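Local coordinates for putative uncharacterized protein (Bacteroides eggerthii DSM 20697, PDB 5BYP) that is of unknown function but carries a lipocalin-like domain, a barrel fold that in many relatives holds small hydrophobic ligands, at residues A[52-57]-A[67-72]; A[39-44]-A[90-95]. One frame throughout, in Å; residues are numbered along the deposited sequence.

Contact 1: residues A[52-57]-A[67-72]; sequences GFYGYY and TLWPDN
Tyr-56 and Thr-67 face each other as an antiparallel hydrogen-bonded pair. Their backbones exchange two bonds. Tyr-56 N donates to Thr-67 O at 2.9 Å. Thr-67 N returns a bond to Tyr-56 O at 2.9 Å, almost straight at 176°. A third bond follows two residues on: Trp-69 N gives its hydrogen to Tyr-54 O at 2.9 Å. Between these bonded sites sits the non-hydrogen-bonded pair Gly-55 and Leu-68, with 4.0 Å between their CA atoms. The two strands, 51-60 and 63-68, form a beta hairpin of the antiparallel sheet in this lipocalin-like domain. Leu-68 is buried and leads to Phe-39, Phe-93 and Trp-95. Tyr-54, Tyr-56 and Trp-69 are exposed on the outward side, with Thr-67 partly so.

CH-pi packing ties Thr-67 to Tyr-56. Thr-67 CB stands over one ring face, 3.9 Å from the centroid. The Tyr-56 ring reaches it because CG lies between the backbone N and the carbonyl carbon (chi1 58°), and the two side chains then run alongside each other. Beyond CB, Thr-67 CG2 comes to 3.4 Å from Tyr-56 OH. A glycine in place of Thr-67 would remove both carbons from this face and would probably leave the Tyr-56 ring freer to turn.

Ring-to-ring contacts surround Trp-69. Tyr-56 CE1 meets Trp-69 CE3 at 3.9 Å, each atom near the plane of the other ring, so the two meet rim to rim. Tyr-54 meets the five-membered ring of the indole obliquely, the planes at 48°. Here Tyr-54 CE2 lies 3.7 Å from Trp-69 CD1. Farther along the loop, Asp-71 OD1 is hydrogen-bonded to Asn-76 ND2 and Ser-73 OG.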
# COMPACT_ATOMS: atom_id res chain seq x y z
N GLY A 52 3.13 -3.29 11.10
CA GLY A 52 1.89 -3.34 10.34
C GLY A 52 1.05 -2.07 10.28
O GLY A 52 1.14 -1.19 11.14
N PHE A 53 0.20 -1.99 9.23
CA PHE A 53 -0.71 -0.90 8.95
C PHE A 53 -2.02 -1.44 8.48
O PHE A 53 -2.07 -2.56 7.99
CB PHE A 53 -0.13 0.04 7.89
CG PHE A 53 1.15 0.68 8.30
CD1 PHE A 53 1.16 1.81 9.09
CD2 PHE A 53 2.37 0.19 7.84
CE1 PHE A 53 2.36 2.43 9.45
CE2 PHE A 53 3.57 0.80 8.20
CZ PHE A 53 3.56 1.91 9.00
N TYR A 54 -3.10 -0.68 8.64
CA TYR A 54 -4.41 -1.18 8.25
C TYR A 54 -5.28 -0.05 7.73
O TYR A 54 -5.01 1.12 7.96
CB TYR A 54 -5.09 -1.94 9.42
CG TYR A 54 -5.46 -1.11 10.63
CD1 TYR A 54 -4.48 -0.65 11.51
CD2 TYR A 54 -6.79 -0.93 10.99
CE1 TYR A 54 -4.81 0.08 12.65
CE2 TYR A 54 -7.14 -0.23 12.15
CZ TYR A 54 -6.15 0.27 12.97
OH TYR A 54 -6.50 0.97 14.11
N GLY A 55 -6.28 -0.41 6.96
CA GLY A 55 -7.20 0.54 6.38
C GLY A 55 -8.28 -0.14 5.59
O GLY A 55 -8.61 -1.31 5.85
N TYR A 56 -8.83 0.57 4.61
CA TYR A 56 -9.85 -0.01 3.73
C TYR A 56 -9.57 0.39 2.29
O TYR A 56 -8.83 1.35 2.05
CB TYR A 56 -11.27 0.42 4.16
CG TYR A 56 -11.48 1.92 4.17
CD1 TYR A 56 -11.12 2.68 5.28
CD2 TYR A 56 -12.06 2.57 3.09
CE1 TYR A 56 -11.36 4.05 5.32
CE2 TYR A 56 -12.26 3.95 3.10
CZ TYR A 56 -11.92 4.68 4.22
OH TYR A 56 -12.12 6.04 4.22
N TYR A 57 -10.15 -0.34 1.33
CA TYR A 57 -9.99 -0.01 -0.07
C TYR A 57 -11.34 0.05 -0.72
O TYR A 57 -12.28 -0.54 -0.23
CB TYR A 57 -9.07 -1.01 -0.80
CG TYR A 57 -9.55 -2.44 -0.79
CD1 TYR A 57 -9.22 -3.31 0.24
CD2 TYR A 57 -10.34 -2.94 -1.83
CE1 TYR A 57 -9.66 -4.63 0.25
CE2 TYR A 57 -10.82 -4.25 -1.81
CZ TYR A 57 -10.47 -5.09 -0.77
OH TYR A 57 -10.92 -6.40 -0.74
N THR A 67 -7.19 3.72 1.68
CA THR A 67 -7.25 4.70 2.77
C THR A 67 -6.78 4.03 4.05
O THR A 67 -7.25 2.94 4.36
CB THR A 67 -8.66 5.29 2.91
OG1 THR A 67 -9.14 5.70 1.63
CG2 THR A 67 -8.72 6.44 3.88
N LEU A 68 -5.83 4.65 4.76
CA LEU A 68 -5.32 4.10 6.02
C LEU A 68 -6.15 4.55 7.22
O LEU A 68 -6.51 5.73 7.32
CB LEU A 68 -3.87 4.48 6.26
CG LEU A 68 -2.83 3.92 5.32
CD1 LEU A 68 -1.48 4.07 5.92
CD2 LEU A 68 -3.10 2.45 5.01
N TRP A 69 -6.35 3.63 8.18
CA TRP A 69 -7.08 3.90 9.40
C TRP A 69 -6.13 4.22 10.57
O TRP A 69 -5.13 3.53 10.76
CB TRP A 69 -7.96 2.71 9.74
CG TRP A 69 -9.05 3.09 10.68
CD1 TRP A 69 -9.04 2.97 12.03
CD2 TRP A 69 -10.21 3.89 10.36
NE1 TRP A 69 -10.17 3.52 12.57
CE2 TRP A 69 -10.90 4.12 11.57
CE3 TRP A 69 -10.74 4.42 9.16
CZ2 TRP A 69 -12.10 4.82 11.62
CZ3 TRP A 69 -11.94 5.10 9.21
CH2 TRP A 69 -12.62 5.28 10.42
N PRO A 70 -6.38 5.29 11.36
CA PRO A 70 -7.52 6.22 11.33
C PRO A 70 -7.42 7.23 10.21
O PRO A 70 -6.33 7.69 9.89
CB PRO A 70 -7.43 6.91 12.70
CG PRO A 70 -5.97 6.90 13.01
CD PRO A 70 -5.46 5.61 12.47
N ASP A 71 -8.56 7.58 9.64
CA ASP A 71 -8.63 8.56 8.57
C ASP A 71 -8.59 9.98 9.18
O ASP A 71 -8.40 10.11 10.37
CB ASP A 71 -9.88 8.31 7.72
CG ASP A 71 -11.24 8.41 8.43
OD1 ASP A 71 -11.26 8.68 9.68
OD2 ASP A 71 -12.28 8.23 7.73
N ASN A 72 -8.73 11.03 8.36
CA ASN A 72 -8.65 12.39 8.89
C ASN A 72 -10.01 13.00 9.16
O ASN A 72 -10.20 14.20 8.93
CB ASN A 72 -7.84 13.31 7.96
CG ASN A 72 -8.25 13.32 6.52
OD1 ASN A 72 -9.37 12.96 6.16
ND2 ASN A 72 -7.36 13.74 5.66

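Contact 2: residues A[39-44]-A[90-95]; sequences FLAYCM and KNFFGW
Phe-92 packs its ring against Ala-41, Tyr-42 and Cys-43. This brings the end of helix 87-92 against strand 38-43 of the curled antiparallel sheet in a lipocalin-like fold. No hydrogen bond crosses the contact. It is held by apolar packing, and most of the touching residues are buried.

The close part centres on Phe-92. Its CG lies anti to the backbone N (chi1 -167°), which carries the ring from the helix toward the strand. Two strand carbons meet corners of this ring obliquely. Ala-41 CB is 3.7 Å from Phe-92 CE1. Cys-43 CB is 3.5 Å from Phe-92 CE2. The same methyl of Ala-41 also lies 3.7 Å from Phe-93 CZ, near the plane of that ring. Within the second segment, Phe-92 turns its edge to the face of Phe-93, CD1 over the ring centre, and Phe-93 CD1 lies over the indole of Trp-95 near its rim.

The packing is looser toward Phe-39. Phe-39 CE2 stands 4.2 Å from Phe-93 CE1 and 4.5 Å from Trp-95 CH2. Other strands fill in here: Phe-39 also meets Tyr-32 edge-to-face, and Trp-95 touches Ile-66 and Phe-103. On the solvent side, Lys-90, Asn-91 and Gly-94 are exposed and leave strand 38-43 to the three aromatic residues. Gly-94, with positive phi, is the first residue to leave helical backbone angles.

Two more atoms of the strand meet the rim of Phe-92. Cys-43 SG makes a sulfur-aromatic contact at the edge, 5.2 Å from the ring centroid, and Tyr-42 O lies near the ring plane, 3.6 Å from Phe-92 CE2.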
# COMPACT_ATOMS: atom_id res chain seq x y z
N PHE A 39 -7.91 -3.47 4.31
CA PHE A 39 -6.55 -3.44 3.82
C PHE A 39 -5.57 -3.62 4.96
O PHE A 39 -5.77 -3.10 6.05
CB PHE A 39 -6.29 -2.13 3.09
CG PHE A 39 -4.88 -1.94 2.64
CD1 PHE A 39 -4.38 -2.63 1.53
CD2 PHE A 39 -4.03 -1.05 3.30
CE1 PHE A 39 -3.06 -2.46 1.11
CE2 PHE A 39 -2.71 -0.86 2.86
CZ PHE A 39 -2.24 -1.57 1.77
N LEU A 40 -4.50 -4.38 4.69
CA LEU A 40 -3.39 -4.65 5.60
C LEU A 40 -2.10 -4.44 4.88
O LEU A 40 -2.01 -4.75 3.69
CB LEU A 40 -3.46 -6.11 6.12
CG LEU A 40 -4.73 -6.51 6.87
CD1 LEU A 40 -4.88 -8.01 6.92
CD2 LEU A 40 -4.77 -5.90 8.29
N ALA A 41 -1.08 -3.95 5.57
CA ALA A 41 0.24 -3.79 4.99
C ALA A 41 1.30 -4.06 6.07
O ALA A 41 1.07 -3.73 7.24
CB ALA A 41 0.39 -2.39 4.42
N TYR A 42 2.42 -4.75 5.71
CA TYR A 42 3.48 -5.08 6.68
C TYR A 42 4.89 -4.92 6.10
O TYR A 42 5.14 -5.26 4.93
CB TYR A 42 3.33 -6.51 7.26
CG TYR A 42 2.06 -7.25 6.90
CD1 TYR A 42 0.87 -7.01 7.58
CD2 TYR A 42 2.08 -8.28 5.98
CE1 TYR A 42 -0.30 -7.70 7.27
CE2 TYR A 42 0.92 -9.00 5.68
CZ TYR A 42 -0.27 -8.71 6.33
OH TYR A 42 -1.42 -9.42 6.06
N CYS A 43 5.81 -4.43 6.95
CA CYS A 43 7.23 -4.25 6.67
C CYS A 43 8.01 -5.21 7.51
O CYS A 43 7.91 -5.17 8.73
CB CYS A 43 7.66 -2.81 6.94
SG CYS A 43 9.31 -2.43 6.33
N MSE A 44 8.76 -6.08 6.87
CA MSE A 44 9.47 -7.14 7.56
C MSE A 44 10.79 -6.69 8.14
O MSE A 44 11.18 -5.53 8.03
CB MSE A 44 9.71 -8.35 6.63
CG MSE A 44 8.43 -9.16 6.37
SE MSE A 44 7.69 -10.09 7.95
CE MSE A 44 5.75 -10.15 7.38
N LYS A 90 6.14 7.47 6.44
CA LYS A 90 6.86 8.20 5.40
C LYS A 90 7.77 7.25 4.56
O LYS A 90 7.81 7.36 3.33
CB LYS A 90 7.68 9.34 6.01
CG LYS A 90 6.82 10.57 6.33
CD LYS A 90 7.47 11.44 7.41
CE LYS A 90 6.73 12.72 7.61
NZ LYS A 90 7.27 13.46 8.77
N ASN A 91 8.43 6.29 5.22
CA ASN A 91 9.29 5.37 4.50
C ASN A 91 8.51 4.29 3.77
O ASN A 91 8.94 3.83 2.71
CB ASN A 91 10.31 4.72 5.44
CG ASN A 91 11.20 5.67 6.20
OD1 ASN A 91 11.21 6.90 5.99
ND2 ASN A 91 11.92 5.13 7.19
N PHE A 92 7.42 3.83 4.34
CA PHE A 92 6.69 2.74 3.76
C PHE A 92 5.68 3.24 2.73
O PHE A 92 5.71 2.80 1.59
CB PHE A 92 6.01 1.98 4.86
CG PHE A 92 5.45 0.65 4.47
CD1 PHE A 92 4.15 0.53 4.02
CD2 PHE A 92 6.20 -0.51 4.62
CE1 PHE A 92 3.62 -0.71 3.70
CE2 PHE A 92 5.66 -1.76 4.31
CZ PHE A 92 4.38 -1.85 3.85
N PHE A 93 4.81 4.16 3.10
CA PHE A 93 3.84 4.61 2.13
C PHE A 93 4.30 5.85 1.40
O PHE A 93 4.44 5.81 0.18
CB PHE A 93 2.49 4.85 2.78
CG PHE A 93 1.90 3.59 3.36
CD1 PHE A 93 1.38 2.60 2.53
CD2 PHE A 93 1.91 3.37 4.73
CE1 PHE A 93 0.80 1.45 3.07
CE2 PHE A 93 1.35 2.22 5.27
CZ PHE A 93 0.76 1.27 4.44
N GLY A 94 4.50 6.95 2.14
CA GLY A 94 4.87 8.24 1.57
C GLY A 94 3.70 8.88 0.86
O GLY A 94 3.88 9.74 -0.00
N TRP A 95 2.48 8.49 1.24
CA TRP A 95 1.23 8.95 0.62
C TRP A 95 0.81 10.36 1.06
O TRP A 95 -0.26 10.84 0.65
CB TRP A 95 0.08 7.97 0.93
CG TRP A 95 0.29 6.58 0.41
CD1 TRP A 95 1.26 6.15 -0.44
CD2 TRP A 95 -0.58 5.47 0.62
NE1 TRP A 95 1.08 4.81 -0.73
CE2 TRP A 95 -0.03 4.37 -0.07
CE3 TRP A 95 -1.74 5.27 1.41
CZ2 TRP A 95 -0.60 3.10 -0.02
CZ3 TRP A 95 -2.28 4.00 1.47
CH2 TRP A 95 -1.72 2.94 0.76

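How the contacts relate
Contact 1 lies inside the chain loop that contact 2 closes, and their centres are about 10 Å apart. Strands 38-43 and 51-60 are neighbours in one sheet. Probable hydrogen bonds join them: Phe-39 N with Gly-55 O at 2.7 Å, and Phe-53 N with Ala-41 O at 2.8 Å. The side chains join too. The ring of Phe-53 and Leu-68 CD1 both pack on Phe-93, each touching its CE2. Contact 1 thus faces the surface with Tyr-54, Tyr-56 and Trp-69, while its buried residues meet the apolar cluster of contact 2. The cluster is consistent with a lipocalin-like barrel interior. The function is not established, so any link to a ligand pocket remains open.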